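Gamma-D-glutamyl-L-lysine dipeptidyl-peptidase (Bacillus cereus ATCC 10987, PDB 3H41) is a cysteine peptidase of the C40 (NlpC/P60) family that probably hydrolyses gamma-D-glutamyl-L-lysine bonds in murein peptides, releasing the dipeptide L-Ala-D-Glu. Local coordinates at residues Asn278-Pro283 with Val289-Leu294; Ile193-Met198 with Lys225-Thr230; Thr222-Lys225 with Thr230-Arg233. All blocks are in the same frame, centred on the assembly; numbering follows the deposited sequence.

Interaction 1. Residues Asn278-Pro283 with Val289-Leu294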
ATOM      1  N   ASN A 278      12.569  11.762 -16.838  1.00 15.04           N
ATOM      2  CA  ASN A 278      11.277  11.052 -16.693  1.00 13.07           C
ATOM      3  C   ASN A 278      10.952  10.700 -15.239  1.00 14.17           C
ATOM      4  O   ASN A 278      11.830  10.723 -14.372  1.00 15.75           O
ATOM      5  CB  ASN A 278      11.255   9.791 -17.532  1.00 16.79           C
ATOM      6  CG  ASN A 278      11.313  10.084 -19.004  1.00 21.53           C
ATOM      7  OD1 ASN A 278      10.686  11.038 -19.478  1.00 21.11           O
ATOM      8  ND2 ASN A 278      12.121   9.307 -19.737  1.00 20.53           N
HETATM    9  N   MSE A 279       9.681  10.411 -14.987  1.00 14.21           N
HETATM   10  CA  MSE A 279       9.221  10.045 -13.646  1.00 13.31           C
HETATM   11  C   MSE A 279       8.173   8.955 -13.767  1.00 12.03           C
HETATM   12  O   MSE A 279       7.556   8.790 -14.805  1.00 14.14           O
HETATM   13  CB  MSE A 279       8.668  11.233 -12.872  1.00 12.38           C
HETATM   14  CG  MSE A 279       7.471  11.853 -13.506  1.00 16.89           C
HETATM   15 SE   MSE A 279       7.087  13.572 -12.711  0.75 11.98          SE
HETATM   16  CE  MSE A 279       5.383  13.583 -13.427  1.00 14.30           C
ATOM     17  N   ILE A 280       8.007   8.194 -12.695  1.00 11.60           N
ATOM     18  CA  ILE A 280       7.017   7.163 -12.644  1.00 11.29           C
ATOM     19  C   ILE A 280       6.055   7.515 -11.510  1.00 10.42           C
ATOM     20  O   ILE A 280       6.491   8.049 -10.502  1.00 12.67           O
ATOM     21  CB  ILE A 280       7.664   5.751 -12.466  1.00  9.27           C
ATOM     22  CG1 ILE A 280       6.633   4.656 -12.686  1.00 10.77           C
ATOM     23  CG2 ILE A 280       8.398   5.630 -11.114  1.00  9.59           C
ATOM     24  CD1 ILE A 280       7.261   3.202 -12.895  1.00 12.71           C
ATOM     25  N   HIS A 281       4.750   7.273 -11.733  1.00  9.23           N
ATOM     26  CA  HIS A 281       3.723   7.574 -10.750  1.00 10.76           C
ATOM     27  C   HIS A 281       2.432   6.833 -11.000  1.00 10.62           C
ATOM     28  O   HIS A 281       2.201   6.257 -12.077  1.00 11.40           O
ATOM     29  CB  HIS A 281       3.472   9.122 -10.675  1.00 12.10           C
ATOM     30  CG  HIS A 281       2.947   9.751 -11.933  1.00 15.15           C
ATOM     31  ND1 HIS A 281       2.654  11.107 -12.016  1.00 16.55           N
ATOM     32  CD2 HIS A 281       2.652   9.231 -13.154  1.00 14.79           C
ATOM     33  CE1 HIS A 281       2.196  11.378 -13.226  1.00 19.43           C
ATOM     34  NE2 HIS A 281       2.208  10.269 -13.942  1.00 13.90           N
ATOM     35  N   SER A 282       1.589   6.795  -9.973  1.00 13.48           N
ATOM     36  CA  SER A 282       0.172   6.445 -10.124  1.00 14.41           C
ATOM     37  C   SER A 282      -0.665   7.734 -10.090  1.00 18.32           C
ATOM     38  O   SER A 282      -0.882   8.296  -9.021  1.00 19.01           O
ATOM     39  CB  SER A 282      -0.264   5.490  -9.021  1.00 12.91           C
ATOM     40  OG  SER A 282      -1.552   5.044  -9.339  1.00 13.64           O
ATOM     41  N   PRO A 283      -1.130   8.220 -11.258  1.00 18.11           N
ATOM     42  CA  PRO A 283      -1.339   9.693 -11.281  1.00 21.86           C
ATOM     43  C   PRO A 283      -2.712  10.239 -10.922  1.00 17.08           C
ATOM     44  O   PRO A 283      -2.801  11.230 -10.198  1.00 19.49           O
ATOM     45  CB  PRO A 283      -0.995  10.054 -12.725  1.00 23.22           C
ATOM     46  CG  PRO A 283      -1.367   8.876 -13.492  1.00 20.65           C
ATOM     47  CD  PRO A 283      -1.088   7.667 -12.622  1.00 20.93           C
ATOM     48  N   VAL A 289      -0.705   3.437 -13.530  1.00 14.53           N
ATOM     49  CA  VAL A 289       0.727   3.587 -13.297  1.00 11.98           C
ATOM     50  C   VAL A 289       1.421   3.766 -14.662  1.00 11.94           C
ATOM     51  O   VAL A 289       1.259   2.951 -15.595  1.00 10.60           O
ATOM     52  CB  VAL A 289       1.339   2.411 -12.521  1.00 12.78           C
ATOM     53  CG1 VAL A 289       2.858   2.575 -12.456  1.00  8.95           C
ATOM     54  CG2 VAL A 289       0.724   2.339 -11.099  1.00 14.13           C
ATOM     55  N   GLU A 290       2.216   4.819 -14.748  1.00 11.48           N
ATOM     56  CA  GLU A 290       2.770   5.263 -16.013  1.00 13.24           C
ATOM     57  C   GLU A 290       4.075   6.012 -15.828  1.00 12.85           C
ATOM     58  O   GLU A 290       4.375   6.537 -14.745  1.00 12.64           O
ATOM     59  CB  GLU A 290       1.790   6.225 -16.684  1.00 12.42           C
ATOM     60  CG  GLU A 290       1.698   7.586 -15.958  1.00 12.17           C
ATOM     61  CD  GLU A 290       0.680   8.571 -16.586  1.00 21.08           C
ATOM     62  OE1 GLU A 290      -0.190   8.128 -17.374  1.00 17.53           O
ATOM     63  OE2 GLU A 290       0.764   9.789 -16.274  1.00 15.91           O
ATOM     64  N   ILE A 291       4.810   6.133 -16.934  1.00 11.84           N
ATOM     65  CA  ILE A 291       6.034   6.907 -16.977  1.00 10.51           C
ATOM     66  C   ILE A 291       5.818   8.110 -17.907  1.00 12.58           C
ATOM     67  O   ILE A 291       5.416   7.940 -19.059  1.00 10.78           O
ATOM     68  CB  ILE A 291       7.213   6.033 -17.489  1.00 16.13           C
ATOM     69  CG1 ILE A 291       7.677   5.042 -16.405  1.00 14.81           C
ATOM     70  CG2 ILE A 291       8.359   6.882 -17.978  1.00 13.13           C
ATOM     71  CD1 ILE A 291       8.584   3.931 -16.901  1.00 17.01           C
ATOM     72  N   ILE A 292       6.101   9.306 -17.428  1.00 12.37           N
ATOM     73  CA  ILE A 292       5.970  10.541 -18.225  1.00 13.63           C
ATOM     74  C   ILE A 292       7.131  11.509 -17.965  1.00 15.72           C
ATOM     75  O   ILE A 292       7.869  11.381 -16.971  1.00 14.43           O
ATOM     76  CB  ILE A 292       4.613  11.298 -17.983  1.00 14.30           C
ATOM     77  CG1 ILE A 292       4.460  11.762 -16.538  1.00 20.45           C
ATOM     78  CG2 ILE A 292       3.411  10.468 -18.421  1.00 18.77           C
ATOM     79  CD1 ILE A 292       3.270  12.711 -16.351  1.00 15.98           C
ATOM     80  N   PRO A 293       7.302  12.496 -18.847  1.00 16.04           N
ATOM     81  CA  PRO A 293       8.379  13.431 -18.579  1.00 15.35           C
ATOM     82  C   PRO A 293       8.046  14.288 -17.393  1.00 14.28           C
ATOM     83  O   PRO A 293       6.850  14.599 -17.186  1.00 15.84           O
ATOM     84  CB  PRO A 293       8.412  14.328 -19.840  1.00 17.05           C
ATOM     85  CG  PRO A 293       7.733  13.528 -20.920  1.00 18.85           C
ATOM     86  CD  PRO A 293       6.761  12.600 -20.220  1.00 19.36           C
ATOM     87  N   LEU A 294       9.074  14.734 -16.665  1.00 14.66           N
ATOM     88  CA  LEU A 294       8.887  15.724 -15.614  1.00 17.04           C
ATOM     89  C   LEU A 294       8.365  17.033 -16.214  1.00 18.36           C
ATOM     90  O   LEU A 294       7.512  17.704 -15.637  1.00 18.25           O
ATOM     91  CB  LEU A 294      10.198  15.952 -14.859  1.00 20.89           C
ATOM     92  CG  LEU A 294      10.226  17.010 -13.751  1.00 23.49           C
ATOM     93  CD1 LEU A 294       9.088  16.851 -12.686  1.00 24.30           C
ATOM     94  CD2 LEU A 294      11.586  16.951 -13.125  1.00 16.58           C
TER

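Interaction 2. Residues Ile193-Met198 with Lys225-Thr230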
ATOM      1  N   ILE A 193      12.967   1.570  -8.972  1.00 14.73           N
ATOM      2  CA  ILE A 193      12.419   1.865 -10.263  1.00 15.21           C
ATOM      3  C   ILE A 193      11.844   0.589 -10.860  1.00 16.46           C
ATOM      4  O   ILE A 193      10.713   0.575 -11.361  1.00 14.54           O
ATOM      5  CB  ILE A 193      13.485   2.545 -11.191  1.00 17.16           C
ATOM      6  CG1 ILE A 193      13.840   3.920 -10.596  1.00 18.15           C
ATOM      7  CG2 ILE A 193      12.969   2.624 -12.630  1.00 16.27           C
ATOM      8  CD1 ILE A 193      14.990   4.663 -11.267  1.00 16.71           C
ATOM      9  N   ASN A 194      12.602  -0.491 -10.726  1.00 15.46           N
ATOM     10  CA  ASN A 194      12.208  -1.752 -11.273  1.00 13.93           C
ATOM     11  C   ASN A 194      10.954  -2.234 -10.580  1.00 14.29           C
ATOM     12  O   ASN A 194      10.034  -2.781 -11.235  1.00 14.32           O
ATOM     13  CB  ASN A 194      13.377  -2.764 -11.201  1.00 16.76           C
ATOM     14  CG  ASN A 194      14.359  -2.550 -12.336  1.00 20.61           C
ATOM     15  OD1 ASN A 194      13.959  -2.136 -13.433  1.00 22.09           O
ATOM     16  ND2 ASN A 194      15.640  -2.748 -12.065  1.00 22.32           N
ATOM     17  N   THR A 195      10.880  -1.977  -9.277  1.00 15.00           N
ATOM     18  CA  THR A 195       9.671  -2.284  -8.512  1.00 14.03           C
ATOM     19  C   THR A 195       8.454  -1.549  -9.072  1.00 13.51           C
ATOM     20  O   THR A 195       7.445  -2.151  -9.391  1.00 10.79           O
ATOM     21  CB  THR A 195       9.849  -2.013  -7.002  1.00 14.25           C
ATOM     22  OG1 THR A 195      10.799  -2.956  -6.460  1.00 16.44           O
ATOM     23  CG2 THR A 195       8.503  -2.163  -6.259  1.00 15.50           C
ATOM     24  N   GLY A 196       8.574  -0.244  -9.234  1.00 12.44           N
ATOM     25  CA  GLY A 196       7.507   0.560  -9.819  1.00 12.73           C
ATOM     26  C   GLY A 196       7.086   0.102 -11.176  1.00 12.43           C
ATOM     27  O   GLY A 196       5.878   0.025 -11.455  1.00 13.30           O
ATOM     28  N   LYS A 197       8.066  -0.196 -12.031  1.00 11.44           N
ATOM     29  CA  LYS A 197       7.789  -0.697 -13.386  1.00 12.71           C
ATOM     30  C   LYS A 197       6.949  -1.935 -13.460  1.00 13.50           C
ATOM     31  O   LYS A 197       6.208  -2.108 -14.453  1.00 12.16           O
ATOM     32  CB  LYS A 197       9.073  -0.873 -14.219  1.00 15.17           C
ATOM     33  CG  LYS A 197       9.781   0.442 -14.584  1.00 17.37           C
ATOM     34  CD  LYS A 197      11.094   0.182 -15.326  1.00 18.90           C
ATOM     35  CE  LYS A 197      11.748   1.447 -15.871  1.00 25.99           C
ATOM     36  NZ  LYS A 197      13.044   1.151 -16.617  1.00 26.40           N
HETATM   37  N   MSE A 198       7.010  -2.794 -12.430  1.00 11.63           N
HETATM   38  CA  MSE A 198       6.162  -3.983 -12.417  1.00 10.89           C
HETATM   39  C   MSE A 198       4.687  -3.634 -12.509  1.00 12.01           C
HETATM   40  O   MSE A 198       3.885  -4.459 -12.975  1.00 14.30           O
HETATM   41  CB  MSE A 198       6.398  -4.834 -11.164  1.00 10.33           C
HETATM   42  CG  MSE A 198       7.854  -5.343 -11.003  1.00 15.85           C
HETATM   43 SE   MSE A 198       7.808  -6.789  -9.649  0.75 11.86          SE
HETATM   44  CE  MSE A 198       6.879  -5.905  -8.264  1.00 15.04           C
ATOM     45  N   LYS A 225       8.580   1.094   1.295  1.00 11.62           N
ATOM     46  CA  LYS A 225       8.362   0.245   2.452  1.00 12.43           C
ATOM     47  C   LYS A 225       8.794  -1.192   2.183  1.00 13.86           C
ATOM     48  O   LYS A 225       9.409  -1.845   3.054  1.00 12.80           O
ATOM     49  CB  LYS A 225       6.904   0.267   2.868  1.00 13.51           C
ATOM     50  CG  LYS A 225       6.686  -0.543   4.139  1.00 15.75           C
ATOM     51  CD  LYS A 225       5.724   0.058   5.112  1.00 26.87           C
ATOM     52  CE  LYS A 225       5.449  -0.899   6.278  1.00 28.78           C
ATOM     53  NZ  LYS A 225       4.036  -0.816   6.796  1.00 29.07           N
ATOM     54  N   SER A 226       8.521  -1.647   0.963  1.00 11.74           N
ATOM     55  CA  SER A 226       8.893  -3.011   0.525  1.00 12.88           C
ATOM     56  C   SER A 226      10.391  -3.224   0.414  1.00 12.81           C
ATOM     57  O   SER A 226      10.850  -4.377   0.328  1.00 11.54           O
ATOM     58  CB  SER A 226       8.212  -3.342  -0.802  1.00 13.04           C
ATOM     59  OG  SER A 226       8.756  -2.632  -1.916  1.00 11.15           O
ATOM     60  N   HIS A 227      11.145  -2.127   0.381  1.00 12.99           N
ATOM     61  CA  HIS A 227      12.602  -2.138   0.339  1.00 12.75           C
ATOM     62  C   HIS A 227      13.208  -1.643   1.663  1.00 12.20           C
ATOM     63  O   HIS A 227      14.388  -1.205   1.713  1.00 14.68           O
ATOM     64  CB  HIS A 227      13.100  -1.291  -0.844  1.00 10.59           C
ATOM     65  CG  HIS A 227      12.850  -1.933  -2.169  1.00 15.65           C
ATOM     66  ND1 HIS A 227      13.635  -2.960  -2.649  1.00 14.99           N
ATOM     67  CD2 HIS A 227      11.871  -1.746  -3.089  1.00 13.07           C
ATOM     68  CE1 HIS A 227      13.183  -3.341  -3.832  1.00 15.34           C
ATOM     69  NE2 HIS A 227      12.105  -2.633  -4.119  1.00 14.01           N
ATOM     70  N   GLY A 228      12.416  -1.727   2.723  1.00 11.97           N
ATOM     71  CA  GLY A 228      12.894  -1.486   4.106  1.00 13.00           C
ATOM     72  C   GLY A 228      12.909  -0.038   4.591  1.00 15.21           C
ATOM     73  O   GLY A 228      13.425   0.255   5.665  1.00 16.67           O
ATOM     74  N   ILE A 229      12.344   0.869   3.813  1.00 12.64           N
ATOM     75  CA  ILE A 229      12.361   2.317   4.170  1.00 14.18           C
ATOM     76  C   ILE A 229      10.924   2.800   4.348  1.00 14.14           C
ATOM     77  O   ILE A 229      10.149   2.845   3.399  1.00 12.76           O
ATOM     78  CB  ILE A 229      13.099   3.144   3.109  1.00 14.20           C
ATOM     79  CG1 ILE A 229      14.527   2.634   2.941  1.00 21.12           C
ATOM     80  CG2 ILE A 229      13.053   4.643   3.482  1.00 12.39           C
ATOM     81  CD1 ILE A 229      15.332   3.351   1.912  1.00 13.51           C
ATOM     82  N   THR A 230      10.558   3.128   5.583  1.00 13.54           N
ATOM     83  CA  THR A 230       9.195   3.533   5.880  1.00 18.27           C
ATOM     84  C   THR A 230       9.123   5.049   5.761  1.00 17.83           C
ATOM     85  O   THR A 230       9.833   5.761   6.482  1.00 21.50           O
ATOM     86  CB  THR A 230       8.800   3.084   7.280  1.00 19.33           C
ATOM     87  OG1 THR A 230       8.881   1.655   7.328  1.00 20.21           O
ATOM     88  CG2 THR A 230       7.370   3.525   7.577  1.00 26.63           C
TER

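Interaction 3. Residues Thr222-Lys225 with Thr230-Arg233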
ATOM      1  N   THR A 222       4.506   2.409  -0.728  1.00 13.55           N
ATOM      2  CA  THR A 222       4.639   0.936  -0.886  1.00 11.57           C
ATOM      3  C   THR A 222       5.974   0.500  -1.479  1.00 10.16           C
ATOM      4  O   THR A 222       6.574  -0.457  -1.011  1.00 13.06           O
ATOM      5  CB  THR A 222       3.461   0.356  -1.709  1.00 12.10           C
ATOM      6  OG1 THR A 222       2.237   0.595  -0.992  1.00 11.88           O
ATOM      7  CG2 THR A 222       3.636  -1.167  -1.976  1.00  9.38           C
ATOM      8  N   ILE A 223       6.464   1.232  -2.470  1.00  9.73           N
ATOM      9  CA  ILE A 223       7.741   0.932  -3.124  1.00 13.21           C
ATOM     10  C   ILE A 223       8.861   1.049  -2.096  1.00 15.39           C
ATOM     11  O   ILE A 223       9.685   0.127  -1.949  1.00 16.16           O
ATOM     12  CB  ILE A 223       8.032   1.914  -4.266  1.00 11.67           C
ATOM     13  CG1 ILE A 223       7.168   1.579  -5.486  1.00 17.30           C
ATOM     14  CG2 ILE A 223       9.508   1.870  -4.667  1.00 17.45           C
ATOM     15  CD1 ILE A 223       7.242   2.629  -6.557  1.00 19.56           C
ATOM     16  N   TYR A 224       8.865   2.155  -1.348  1.00 11.58           N
ATOM     17  CA  TYR A 224       9.916   2.329  -0.327  1.00 12.72           C
ATOM     18  C   TYR A 224       9.797   1.336   0.817  1.00 12.24           C
ATOM     19  O   TYR A 224      10.806   0.772   1.223  1.00 15.54           O
ATOM     20  CB  TYR A 224       9.965   3.774   0.169  1.00 13.96           C
ATOM     21  CG  TYR A 224      10.849   4.629  -0.697  1.00 12.09           C
ATOM     22  CD1 TYR A 224      12.240   4.744  -0.410  1.00 11.76           C
ATOM     23  CD2 TYR A 224      10.364   5.312  -1.799  1.00 17.79           C
ATOM     24  CE1 TYR A 224      13.063   5.501  -1.178  1.00 11.63           C
ATOM     25  CE2 TYR A 224      11.215   6.080  -2.588  1.00 20.51           C
ATOM     26  CZ  TYR A 224      12.568   6.169  -2.251  1.00 17.03           C
ATOM     27  OH  TYR A 224      13.447   6.898  -3.000  1.00 16.08           O
ATOM     28  N   LYS A 225       8.580   1.094   1.295  1.00 11.62           N
ATOM     29  CA  LYS A 225       8.362   0.245   2.452  1.00 12.43           C
ATOM     30  C   LYS A 225       8.794  -1.192   2.183  1.00 13.86           C
ATOM     31  O   LYS A 225       9.409  -1.845   3.054  1.00 12.80           O
ATOM     32  CB  LYS A 225       6.904   0.267   2.868  1.00 13.51           C
ATOM     33  CG  LYS A 225       6.686  -0.543   4.139  1.00 15.75           C
ATOM     34  CD  LYS A 225       5.724   0.058   5.112  1.00 26.87           C
ATOM     35  CE  LYS A 225       5.449  -0.899   6.278  1.00 28.78           C
ATOM     36  NZ  LYS A 225       4.036  -0.816   6.796  1.00 29.07           N
ATOM     37  N   THR A 230      10.558   3.128   5.583  1.00 13.54           N
ATOM     38  CA  THR A 230       9.195   3.533   5.880  1.00 18.27           C
ATOM     39  C   THR A 230       9.123   5.049   5.761  1.00 17.83           C
ATOM     40  O   THR A 230       9.833   5.761   6.482  1.00 21.50           O
ATOM     41  CB  THR A 230       8.800   3.084   7.280  1.00 19.33           C
ATOM     42  OG1 THR A 230       8.881   1.655   7.328  1.00 20.21           O
ATOM     43  CG2 THR A 230       7.370   3.525   7.577  1.00 26.63           C
ATOM     44  N   ILE A 231       8.341   5.512   4.783  1.00 14.52           N
ATOM     45  CA  ILE A 231       8.107   6.932   4.550  1.00 12.78           C
ATOM     46  C   ILE A 231       6.636   7.180   4.904  1.00 13.41           C
ATOM     47  O   ILE A 231       5.893   6.246   5.027  1.00 11.90           O
ATOM     48  CB  ILE A 231       8.466   7.351   3.084  1.00 13.35           C
ATOM     49  CG1 ILE A 231       7.400   6.901   2.070  1.00 12.93           C
ATOM     50  CG2 ILE A 231       9.820   6.755   2.687  1.00 15.52           C
ATOM     51  CD1 ILE A 231       7.718   7.275   0.590  1.00 14.36           C
ATOM     52  N   PRO A 232       6.227   8.438   5.110  1.00 13.95           N
ATOM     53  CA  PRO A 232       4.828   8.718   5.448  1.00 14.41           C
ATOM     54  C   PRO A 232       3.866   8.216   4.375  1.00 12.37           C
ATOM     55  O   PRO A 232       4.239   8.102   3.207  1.00 12.40           O
ATOM     56  CB  PRO A 232       4.777  10.248   5.561  1.00 14.18           C
ATOM     57  CG  PRO A 232       6.194  10.643   5.856  1.00 13.54           C
ATOM     58  CD  PRO A 232       7.052   9.651   5.109  1.00 12.47           C
ATOM     59  N   ARG A 233       2.650   7.901   4.780  1.00 12.67           N
ATOM     60  CA  ARG A 233       1.638   7.446   3.857  1.00 13.02           C
ATOM     61  C   ARG A 233       1.211   8.493   2.816  1.00 14.72           C
ATOM     62  O   ARG A 233       1.005   8.147   1.662  1.00 12.43           O
ATOM     63  CB  ARG A 233       0.413   6.947   4.628  1.00 14.65           C
ATOM     64  CG  ARG A 233      -0.820   6.678   3.806  1.00 16.98           C
ATOM     65  CD  ARG A 233      -0.606   5.588   2.890  1.00 18.99           C
ATOM     66  NE  ARG A 233      -1.725   5.294   1.970  1.00 17.40           N
ATOM     67  CZ  ARG A 233      -2.017   5.941   0.843  1.00 14.60           C
ATOM     68  NH1 ARG A 233      -1.399   7.053   0.498  1.00 18.57           N
ATOM     69  NH2 ARG A 233      -2.967   5.466   0.059  1.00 13.55           N
TER

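Interaction 1. Residues Asn278-Pro283 with Val289-Leu294
M279 with I292 and H281 with E290 are the hydrogen-bonded pairs of an antiparallel hairpin, each joined by two backbone bonds. M279 N lies 2.9 Å from I292 O. H281 N lies 3.1 Å from E290 O. Weaker CA-H...O contacts supplement them.

One polar side-chain bond crosses the hairpin: H281 NE2 donates to E290 OE2 over 2.8 Å. The oxygen is met on its anti side, somewhat out of the carboxylate plane, with ring and carboxylate 33° apart. Both residues leave the same face of the sheet, and CG between backbone N and carbonyl carbon in each (chi1 63° and 70°) turns them alongside each other. P283 CB lies over one face of the imidazole, toward its rim. ND1 bonds to H269, the inferred proton acceptor, and H281 is itself an inferred active-site residue; E290 also salt-bridges R287, a geometry consistent with E290 positioning the ring from the second shell.

Among apolar contacts, M279 CE lies 3.7 Å from I292 CD1, and the selenomethionine M279 crosses L294 at about a right angle, SE to L294 CD1 3.8 Å. I292 CD1 also approaches H281 CE1 (3.6 Å). On the other face I280 CG1 meets I291 CG1 at 3.9 Å.

Strand 290-293 is an edge strand within this chain, and strand 267-275 flanks strand 278-281. F219 of helix 218-225 packs on I280, S282 and V289, and F258 of strand 255-259 on M279 and L294.

Interaction 2. Residues Ile193-Met198 with Lys225-Thr230
T195 on helix 189-197 and S226, which follows K225 of helix 218-225, mark the closest approach of the two backbones, with CA atoms still 9.1 Å apart, so the gap is bridged by side chains. A type I turn runs from K225 to G228. G228, with positive phi, is the C-prime residue of a Schellman motif in which G228 N bonds to K225 O at 3.0 Å and I229 N to Y224 O at 3.0 Å. The contact therefore illustrates a helix terminus tied to a neighbouring helix by a residue of its own capping turn.

That residue is H227. Its imidazole and the threonine side chain come from opposite directions and meet at the NE2 corner of the ring, where NE2 donates to T195 OG1 over 2.7 Å. The oxygen lies in the ring plane, only 2° from it, and almost evenly placed between the flanking carbons, 3.6 Å from CE1 and 3.7 Å from CD2 of H227. In T195 the hydroxyl stands beside the backbone N (chi1 -67°), from where it also bonds to D191 O one helical turn earlier. T195 CG2, anti to the backbone N, is only a distant neighbour of S226 OG (4.4 Å); the serine hydroxyl is engaged with Y144 and with I223 O.

Two helices of the NlpC/P60 domain are thus linked by structural packing away from the annotated sites. The chemistry is a short chain of hydrogen bonds, H227 to T195 to D191 O. D191 O can only accept, so the threonine hydroxyl gives its proton there and receives the N-H of H227, a pattern that requires hydrogen on NE2. A buried hydroxyl is thereby used in both roles, and the bond favours this orientation of the imidazole, which also packs on D191 and L192.

Interaction 3. Residues Thr222-Lys225 with Thr230-Arg233
Y224 and I231 form the apolar half of this contact, between the last turn of helix 218-225 and the chain that folds back after it. Y224, with the largest share of buried surface, offers mainly its root: CB lies 3.9 Å from I231 CG2, and CG is 4.1 Å from the same methyl. The two side chains run at a slant to each other, and the delta methyl reaches the ring side as well, I231 CD1 to Y224 CD2 4.1 Å. Its approach to the ring is oblique. I231 manages both touches because CG1 sits between the backbone N and the carbonyl carbon (chi1 76°) with CG2 beside the N, so that CG2 and the delta methyl both come up to the tyrosine from the same side, CG2 at CB and CD1 near CB and CD2. The phenol then leads away from the loop to bond through OH with G253 O. L255 of strand 255-259 packs against both Y224 and I231.

T230, exposed, makes the second half. Its CA is 4.8 Å from that of K225, the nearest pair of the two segments, and the side chains lie alongside each other, pointing the same way. K225 CD passes T230 OG1 at 4.2 Å, a plain van der Waals approach. The lysine continues past it, bent at chi2 and again at chi4, to place NZ on G86 O.

Further along the same segment R233 forms a salt bridge with D215, a substrate-binding residue, consistent with a second-shell role. No hydrogen bond links the two segments, so the contact rests on dispersion and on hydrophobic burial of I231 against the tyrosine root, with the polar tips of Y224 and K225 committed elsewhere and no directional bond between the segments to fix the pair.

How the interactions relate
Interactions 2 and 3 share K225 and T230, and their centres are 8 Å apart: helix 218-225 is held to helix 189-197 by one and to its own following loop by the other, T195 CG2 also resting 4.0 Å from I223 CG1. Interaction 1 joins helix 189-197 from the sheet side, I280 CD1 lying 3.5 Å from G196 C, but does not touch interaction 3. The active site draws on the same elements. Helix 218-225 follows the inferred nucleophile C216, found oxidised here, and interaction 1 carries H281, its side chain about 3 Å from that of H269. Bound D-glutamate lies about 9 Å from the side chain of S282 and about 10 Å from that of I231.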